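Local coordinates for protein alcohol dehydrogenase, zinc-containing (Streptococcus pneumoniae serotype 2, PDB 5YLN) that probably oxidises alcohols to aldehydes or ketones with NAD+, as a zinc-dependent member of the medium-chain alcohol dehydrogenase family, at residues 78-83 against 135-140; 33-38 against 67-72. All coordinates share one frame; numbering follows the deposited sequence.

Contact 1. Residues 78-83 against 135-140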
ATOM      1  N   SER A  78      -7.311 -17.689 -32.944  1.00 40.05           N
ATOM      2  CA  SER A  78      -6.243 -17.961 -33.891  1.00 40.87           C
ATOM      3  C   SER A  78      -5.144 -18.846 -33.349  1.00 42.23           C
ATOM      4  O   SER A  78      -4.518 -19.570 -34.129  1.00 42.58           O
ATOM      5  CB  SER A  78      -5.631 -16.644 -34.391  1.00 44.19           C
ATOM      6  OG  SER A  78      -5.079 -15.893 -33.331  1.00 38.63           O
ATOM      7  N   ASN A  79      -4.905 -18.830 -32.042  1.00 37.98           N
ATOM      8  CA  ASN A  79      -3.769 -19.536 -31.476  1.00 33.41           C
ATOM      9  C   ASN A  79      -4.162 -20.841 -30.788  1.00 38.49           C
ATOM     10  O   ASN A  79      -3.307 -21.485 -30.167  1.00 38.21           O
ATOM     11  CB  ASN A  79      -3.024 -18.623 -30.501  1.00 35.68           C
ATOM     12  CG  ASN A  79      -2.429 -17.380 -31.189  1.00 43.76           C
ATOM     13  OD1 ASN A  79      -1.991 -17.441 -32.342  1.00 45.20           O
ATOM     14  ND2 ASN A  79      -2.447 -16.253 -30.490  1.00 37.91           N
ATOM     15  N   PHE A  80      -5.430 -21.246 -30.874  1.00 42.49           N
ATOM     16  CA  PHE A  80      -5.861 -22.531 -30.329  1.00 38.65           C
ATOM     17  C   PHE A  80      -6.787 -23.203 -31.328  1.00 36.27           C
ATOM     18  O   PHE A  80      -7.467 -22.536 -32.112  1.00 41.74           O
ATOM     19  CB  PHE A  80      -6.562 -22.371 -28.967  1.00 39.86           C
ATOM     20  CG  PHE A  80      -5.670 -21.798 -27.875  1.00 40.35           C
ATOM     21  CD1 PHE A  80      -5.595 -20.424 -27.661  1.00 32.75           C
ATOM     22  CD2 PHE A  80      -4.916 -22.640 -27.060  1.00 35.35           C
ATOM     23  CE1 PHE A  80      -4.766 -19.897 -26.667  1.00 38.76           C
ATOM     24  CE2 PHE A  80      -4.089 -22.122 -26.064  1.00 40.24           C
ATOM     25  CZ  PHE A  80      -4.007 -20.738 -25.873  1.00 42.50           C
ATOM     26  N   LYS A  81      -6.794 -24.533 -31.315  1.00 37.96           N
ATOM     27  CA  LYS A  81      -7.658 -25.312 -32.196  1.00 42.40           C
ATOM     28  C   LYS A  81      -8.147 -26.544 -31.450  1.00 42.36           C
ATOM     29  O   LYS A  81      -7.697 -26.841 -30.345  1.00 35.38           O
ATOM     30  CB  LYS A  81      -6.934 -25.759 -33.476  1.00 39.87           C
ATOM     31  CG  LYS A  81      -5.800 -26.772 -33.215  1.00 48.40           C
ATOM     32  CD  LYS A  81      -4.907 -26.981 -34.455  1.00 54.79           C
ATOM     33  CE  LYS A  81      -3.799 -28.012 -34.225  1.00 49.70           C
ATOM     34  NZ  LYS A  81      -2.821 -27.584 -33.186  1.00 44.45           N
ATOM     35  N   LYS A  82      -9.036 -27.289 -32.108  1.00 47.64           N
ATOM     36  CA  LYS A  82      -9.590 -28.510 -31.543  1.00 39.81           C
ATOM     37  C   LYS A  82      -8.496 -29.532 -31.267  1.00 44.65           C
ATOM     38  O   LYS A  82      -7.734 -29.905 -32.161  1.00 42.73           O
ATOM     39  CB  LYS A  82     -10.627 -29.107 -32.499  1.00 36.54           C
ATOM     40  CG  LYS A  82     -11.266 -30.393 -31.954  1.00 43.36           C
ATOM     41  CD  LYS A  82     -12.404 -30.919 -32.824  1.00 48.89           C
ATOM     42  CE  LYS A  82     -13.057 -32.171 -32.209  1.00 62.78           C
ATOM     43  NZ  LYS A  82     -13.892 -31.872 -31.009  1.00 66.33           N
ATOM     44  N   GLY A  83      -8.452 -30.023 -30.033  1.00 43.09           N
ATOM     45  CA  GLY A  83      -7.502 -31.029 -29.634  1.00 33.63           C
ATOM     46  C   GLY A  83      -6.383 -30.499 -28.776  1.00 30.65           C
ATOM     47  O   GLY A  83      -5.700 -31.284 -28.116  1.00 45.59           O
ATOM     48  N   ASN A 135      -6.722 -15.195 -25.029  1.00 32.42           N
ATOM     49  CA  ASN A 135      -6.088 -14.562 -23.880  1.00 36.54           C
ATOM     50  C   ASN A 135      -6.410 -15.237 -22.554  1.00 38.34           C
ATOM     51  O   ASN A 135      -5.898 -14.809 -21.516  1.00 38.43           O
ATOM     52  CB  ASN A 135      -6.472 -13.079 -23.814  1.00 36.80           C
ATOM     53  CG  ASN A 135      -6.143 -12.342 -25.086  1.00 44.35           C
ATOM     54  OD1 ASN A 135      -4.981 -12.056 -25.361  1.00 61.40           O
ATOM     55  ND2 ASN A 135      -7.154 -12.031 -25.870  1.00 49.18           N
ATOM     56  N   THR A 136      -7.228 -16.284 -22.556  1.00 40.83           N
ATOM     57  CA  THR A 136      -7.608 -16.968 -21.329  1.00 39.44           C
ATOM     58  C   THR A 136      -7.025 -18.369 -21.228  1.00 37.19           C
ATOM     59  O   THR A 136      -6.881 -18.885 -20.114  1.00 36.34           O
ATOM     60  CB  THR A 136      -9.146 -17.009 -21.230  1.00 36.94           C
ATOM     61  OG1 THR A 136      -9.631 -15.660 -21.315  1.00 34.36           O
ATOM     62  CG2 THR A 136      -9.662 -17.652 -19.911  1.00 31.57           C
ATOM     63  N   LEU A 137      -6.637 -18.972 -22.348  1.00 36.81           N
ATOM     64  CA  LEU A 137      -6.082 -20.320 -22.385  1.00 34.74           C
ATOM     65  C   LEU A 137      -4.562 -20.273 -22.522  1.00 35.15           C
ATOM     66  O   LEU A 137      -4.006 -19.343 -23.105  1.00 30.31           O
ATOM     67  CB  LEU A 137      -6.675 -21.108 -23.556  1.00 29.76           C
ATOM     68  CG  LEU A 137      -8.192 -21.275 -23.593  1.00 39.74           C
ATOM     69  CD1 LEU A 137      -8.607 -22.108 -24.810  1.00 38.13           C
ATOM     70  CD2 LEU A 137      -8.652 -21.950 -22.313  1.00 35.24           C
ATOM     71  N   TYR A 138      -3.900 -21.297 -21.990  1.00 32.78           N
ATOM     72  CA  TYR A 138      -2.459 -21.473 -22.140  1.00 32.19           C
ATOM     73  C   TYR A 138      -2.159 -22.895 -22.582  1.00 41.54           C
ATOM     74  O   TYR A 138      -2.696 -23.853 -22.014  1.00 39.44           O
ATOM     75  CB  TYR A 138      -1.722 -21.166 -20.840  1.00 41.49           C
ATOM     76  CG  TYR A 138      -1.788 -19.712 -20.472  1.00 47.27           C
ATOM     77  CD1 TYR A 138      -0.845 -18.811 -20.957  1.00 38.75           C
ATOM     78  CD2 TYR A 138      -2.809 -19.231 -19.663  1.00 47.90           C
ATOM     79  CE1 TYR A 138      -0.906 -17.481 -20.630  1.00 45.75           C
ATOM     80  CE2 TYR A 138      -2.880 -17.903 -19.331  1.00 47.86           C
ATOM     81  CZ  TYR A 138      -1.926 -17.028 -19.819  1.00 47.82           C
ATOM     82  OH  TYR A 138      -1.984 -15.695 -19.500  1.00 53.50           O
ATOM     83  N   HIS A 139      -1.292 -23.030 -23.582  1.00 42.22           N
ATOM     84  CA  HIS A 139      -0.854 -24.347 -24.004  1.00 37.48           C
ATOM     85  C   HIS A 139      -0.078 -25.022 -22.880  1.00 32.53           C
ATOM     86  O   HIS A 139       0.751 -24.393 -22.227  1.00 33.57           O
ATOM     87  CB  HIS A 139       0.014 -24.228 -25.261  1.00 40.67           C
ATOM     88  CG  HIS A 139      -0.759 -23.871 -26.493  1.00 35.38           C
ATOM     89  ND1 HIS A 139      -1.600 -24.766 -27.126  1.00 36.93           N
ATOM     90  CD2 HIS A 139      -0.822 -22.722 -27.204  1.00 35.10           C
ATOM     91  CE1 HIS A 139      -2.143 -24.181 -28.177  1.00 38.04           C
ATOM     92  NE2 HIS A 139      -1.689 -22.942 -28.247  1.00 42.13           N
ATOM     93  N   THR A 140      -0.364 -26.309 -22.634  1.00 34.66           N
ATOM     94  CA  THR A 140       0.338 -26.798 -21.451  1.00 42.66           C
ATOM     95  C   THR A 140       1.655 -27.486 -21.830  1.00 57.08           C
ATOM     96  O   THR A 140       1.705 -28.244 -22.808  1.00 52.07           O
ATOM     97  CB  THR A 140      -0.525 -27.778 -20.667  1.00 38.67           C
ATOM     98  OG1 THR A 140      -0.962 -28.840 -21.529  1.00 44.55           O
ATOM     99  CG2 THR A 140      -1.741 -27.067 -20.075  1.00 37.74           C
TER
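The ring of Phe80 lies between Leu137 and the imidazole of His139; Phe80 and Leu137 are the buried, tightly packed part, and His139 closes it on the solvent side. Phe80 and His139 form an offset stack, their centroids 4.2 Å apart and their planes 22° from parallel, with Phe80 CE2 over the centre of the imidazole. Leu137 delivers a CH-pi contact over one face of the phenyl ring: its CB is 3.8 Å from the Phe80 centroid, displaced toward the rim. The leading atom of the ring, Phe80 CZ, pushes on to the backbone and comes 3.1 Å from Leu137 O. With CG anti to its carbonyl carbon (chi1 -72°), His139 turns its imidazole back toward the loop. There NE2 donates to Asn79 O at 2.9 Å, a moderately bent bond (149°) with the oxygen close to the ring plane. Stack and bond together fix the ring's rotation; the bond implies a proton on NE2. Val86 of strand 85-88 also touches both side chains.

The solvent side is looser. The Asn79 amide adds little, its backbone O making the contact, while Lys81 starts away from the strand but brings NZ back to a salt bridge with Asp84. Asp134 accepts hydrogen bonds from the backbone N of Ser78 and Asn79. The loop between strands 66-72 and 85-88 thus packs one aromatic side chain on strand 137-139, in the GroES-like domain of a zinc-containing alcohol dehydrogenase.

Contact 2. Residues 33-38 against 67-72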
ATOM      1  N   ILE A  33     -15.023 -23.543 -26.764  1.00 38.10           N
ATOM      2  CA  ILE A  33     -15.619 -24.545 -25.879  1.00 33.83           C
ATOM      3  C   ILE A  33     -14.533 -25.542 -25.501  1.00 40.20           C
ATOM      4  O   ILE A  33     -13.880 -26.128 -26.377  1.00 41.09           O
ATOM      5  CB  ILE A  33     -16.805 -25.282 -26.527  1.00 34.94           C
ATOM      6  CG1 ILE A  33     -17.952 -24.329 -26.904  1.00 34.31           C
ATOM      7  CG2 ILE A  33     -17.295 -26.429 -25.619  1.00 32.52           C
ATOM      8  CD1 ILE A  33     -18.402 -23.377 -25.794  1.00 34.50           C
ATOM      9  N   VAL A  34     -14.356 -25.751 -24.201  1.00 38.45           N
ATOM     10  CA  VAL A  34     -13.322 -26.624 -23.660  1.00 30.33           C
ATOM     11  C   VAL A  34     -13.982 -27.790 -22.938  1.00 35.54           C
ATOM     12  O   VAL A  34     -14.954 -27.605 -22.196  1.00 36.91           O
ATOM     13  CB  VAL A  34     -12.376 -25.840 -22.722  1.00 36.38           C
ATOM     14  CG1 VAL A  34     -11.334 -26.753 -22.111  1.00 36.70           C
ATOM     15  CG2 VAL A  34     -11.698 -24.706 -23.485  1.00 30.97           C
ATOM     16  N   ARG A  35     -13.461 -28.992 -23.168  1.00 38.55           N
ATOM     17  CA  ARG A  35     -13.857 -30.169 -22.402  1.00 41.67           C
ATOM     18  C   ARG A  35     -12.978 -30.265 -21.161  1.00 44.01           C
ATOM     19  O   ARG A  35     -11.754 -30.416 -21.278  1.00 35.46           O
ATOM     20  CB  ARG A  35     -13.733 -31.442 -23.237  1.00 39.43           C
ATOM     21  CG  ARG A  35     -13.857 -32.705 -22.390  1.00 40.46           C
ATOM     22  CD  ARG A  35     -14.122 -33.966 -23.224  1.00 44.03           C
ATOM     23  NE  ARG A  35     -13.121 -34.184 -24.269  1.00 46.10           N
ATOM     24  CZ  ARG A  35     -11.916 -34.707 -24.056  1.00 47.51           C
ATOM     25  NH1 ARG A  35     -11.539 -35.043 -22.826  1.00 44.68           N
ATOM     26  NH2 ARG A  35     -11.076 -34.887 -25.073  1.00 40.25           N
ATOM     27  N   ILE A  36     -13.591 -30.171 -19.976  1.00 41.74           N
ATOM     28  CA  ILE A  36     -12.812 -30.216 -18.743  1.00 35.37           C
ATOM     29  C   ILE A  36     -12.235 -31.614 -18.560  1.00 31.33           C
ATOM     30  O   ILE A  36     -12.951 -32.620 -18.664  1.00 42.79           O
ATOM     31  CB  ILE A  36     -13.660 -29.807 -17.526  1.00 39.44           C
ATOM     32  CG1 ILE A  36     -14.191 -28.377 -17.649  1.00 31.38           C
ATOM     33  CG2 ILE A  36     -12.851 -29.943 -16.253  1.00 32.64           C
ATOM     34  CD1 ILE A  36     -13.119 -27.325 -17.779  1.00 29.78           C
ATOM     35  N   VAL A  37     -10.931 -31.681 -18.307  1.00 35.30           N
ATOM     36  CA  VAL A  37     -10.250 -32.925 -17.946  1.00 31.57           C
ATOM     37  C   VAL A  37     -10.128 -33.067 -16.434  1.00 35.44           C
ATOM     38  O   VAL A  37     -10.463 -34.112 -15.882  1.00 38.48           O
ATOM     39  CB  VAL A  37      -8.865 -32.999 -18.632  1.00 38.62           C
ATOM     40  CG1 VAL A  37      -8.038 -34.147 -18.076  1.00 38.05           C
ATOM     41  CG2 VAL A  37      -9.023 -33.136 -20.145  1.00 33.39           C
ATOM     42  N   LYS A  38      -9.657 -32.017 -15.749  1.00 32.99           N
ATOM     43  CA  LYS A  38      -9.473 -32.041 -14.305  1.00 32.11           C
ATOM     44  C   LYS A  38      -9.757 -30.663 -13.728  1.00 31.97           C
ATOM     45  O   LYS A  38      -9.499 -29.646 -14.365  1.00 32.12           O
ATOM     46  CB  LYS A  38      -8.059 -32.478 -13.912  1.00 36.19           C
ATOM     47  CG  LYS A  38      -7.851 -33.976 -13.905  1.00 35.66           C
ATOM     48  CD  LYS A  38      -6.370 -34.321 -13.805  1.00 37.65           C
ATOM     49  CE  LYS A  38      -6.176 -35.818 -14.053  1.00 40.43           C
ATOM     50  NZ  LYS A  38      -4.815 -36.273 -13.715  1.00 37.07           N
ATOM     51  N   ILE A  67      -7.933 -27.672 -16.108  1.00 33.98           N
ATOM     52  CA  ILE A  67      -7.306 -27.951 -17.394  1.00 38.14           C
ATOM     53  C   ILE A  67      -8.303 -28.749 -18.227  1.00 38.67           C
ATOM     54  O   ILE A  67      -9.197 -29.433 -17.700  1.00 38.29           O
ATOM     55  CB  ILE A  67      -5.986 -28.746 -17.267  1.00 36.66           C
ATOM     56  CG1 ILE A  67      -6.229 -30.059 -16.507  1.00 35.35           C
ATOM     57  CG2 ILE A  67      -4.895 -27.927 -16.613  1.00 28.60           C
ATOM     58  CD1 ILE A  67      -5.117 -31.096 -16.658  1.00 40.97           C
ATOM     59  N   GLY A  68      -8.128 -28.680 -19.538  1.00 34.09           N
ATOM     60  CA  GLY A  68      -8.976 -29.440 -20.429  1.00 43.31           C
ATOM     61  C   GLY A  68      -8.440 -29.501 -21.843  1.00 41.56           C
ATOM     62  O   GLY A  68      -7.264 -29.235 -22.097  1.00 33.76           O
ATOM     63  N   ILE A  69      -9.335 -29.861 -22.760  1.00 39.28           N
ATOM     64  CA  ILE A  69      -9.017 -30.079 -24.167  1.00 34.54           C
ATOM     65  C   ILE A  69      -9.997 -29.278 -25.010  1.00 39.00           C
ATOM     66  O   ILE A  69     -11.215 -29.402 -24.826  1.00 33.39           O
ATOM     67  CB  ILE A  69      -9.062 -31.581 -24.520  1.00 37.43           C
ATOM     68  CG1 ILE A  69      -7.894 -32.300 -23.830  1.00 37.74           C
ATOM     69  CG2 ILE A  69      -9.062 -31.798 -26.040  1.00 32.64           C
ATOM     70  CD1 ILE A  69      -7.922 -33.784 -23.971  1.00 47.63           C
ATOM     71  N   VAL A  70      -9.464 -28.428 -25.902  1.00 31.41           N
ATOM     72  CA  VAL A  70     -10.306 -27.618 -26.775  1.00 30.26           C
ATOM     73  C   VAL A  70     -11.160 -28.528 -27.644  1.00 41.88           C
ATOM     74  O   VAL A  70     -10.654 -29.463 -28.280  1.00 36.72           O
ATOM     75  CB  VAL A  70      -9.444 -26.675 -27.630  1.00 33.97           C
ATOM     76  CG1 VAL A  70     -10.305 -25.930 -28.613  1.00 30.17           C
ATOM     77  CG2 VAL A  70      -8.669 -25.691 -26.743  1.00 31.86           C
ATOM     78  N   GLU A  71     -12.474 -28.277 -27.647  1.00 40.04           N
ATOM     79  CA  GLU A  71     -13.430 -28.986 -28.490  1.00 35.62           C
ATOM     80  C   GLU A  71     -13.834 -28.190 -29.722  1.00 34.44           C
ATOM     81  O   GLU A  71     -14.083 -28.777 -30.779  1.00 34.53           O
ATOM     82  CB  GLU A  71     -14.702 -29.322 -27.689  1.00 39.35           C
ATOM     83  CG  GLU A  71     -14.529 -30.406 -26.640  1.00 50.27           C
ATOM     84  CD  GLU A  71     -14.798 -31.807 -27.194  1.00 58.29           C
ATOM     85  OE1 GLU A  71     -15.637 -31.931 -28.115  1.00 57.86           O
ATOM     86  OE2 GLU A  71     -14.171 -32.776 -26.701  1.00 56.83           O
ATOM     87  N   GLU A  72     -13.892 -26.867 -29.602  1.00 35.81           N
ATOM     88  CA  GLU A  72     -14.382 -25.995 -30.655  1.00 35.99           C
ATOM     89  C   GLU A  72     -13.893 -24.588 -30.356  1.00 40.78           C
ATOM     90  O   GLU A  72     -13.736 -24.208 -29.191  1.00 37.82           O
ATOM     91  CB  GLU A  72     -15.919 -26.041 -30.749  1.00 40.87           C
ATOM     92  CG  GLU A  72     -16.509 -25.161 -31.854  1.00 54.99           C
ATOM     93  CD  GLU A  72     -18.026 -25.259 -31.950  1.00 59.99           C
ATOM     94  OE1 GLU A  72     -18.640 -25.759 -30.987  1.00 58.41           O
ATOM     95  OE2 GLU A  72     -18.602 -24.840 -32.984  1.00 57.02           O
TER
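The guanidinium of Arg35 has Ile69 over one face and Glu71 at its edge. These groups stand on an antiparallel pair of strands in the GroES-like domain, interrupted by two classic beta bulges. Ile69 CB sits 3.9 Å above the guanidinium plane, toward the rim, and Ile69 CD1 comes 3.5 Å from Arg35 NH2; the two side chains run alongside each other. At the edge, Arg35 NE makes a salt bridge to Glu71 OE2 at 3.0 Å, near the guanidinium plane but on the anti side of the carboxylate, whose plane is turned 73° from that of the guanidinium.

At one bulge, Glu71 and Glu72 both face Ile33, and Ile33 O accepts a good bond from Glu71 N and a weak one from Glu72 N. Here Glu71 points toward segment 33-38, and its chain, bent at chi2 (-90°), lays CG against Arg35 CB. Between the bulges, Arg35 and Ile69 form a hydrogen-bonded pair. Val37 CG2 packs against Ile69 CG1 at 3.9 Å. Gly68 lies in close quarters: its CA is 3.1 Å from Arg35 O, with Val34 CG1 also near it. Lys38 reaches away to Glu147 and Asp146. At the second bulge Ile67 O is gripped twice, by Val37 N at 2.9 Å, in the carbonyl plane, and by Lys38 N at 3.3 Å, tilted from it.

In the fold
Contacts 1 and 2 follow one another along the chain and both reach the same sheet in the GroES-like domain, their centres 10 Å apart. Strand 66-72 of contact 2 leads into the loop 78-83 of contact 1, which returns to it: Gly83 N lies 2.9 Å from Val70 O, a probable hydrogen bond, and Lys82 NZ makes a salt bridge to Glu71 OE1 at 3.4 Å, so Glu71 serves Arg35 and Lys82 at once. Strand 85-88 joins strand 66-72 to strand 137-139. Neither contact binds metal: the side chain of Tyr138 is about 12 Å from the zinc held by four cysteines, and the side chain of Ile36 about 10 Å from that of His64, a ligand of the other zinc.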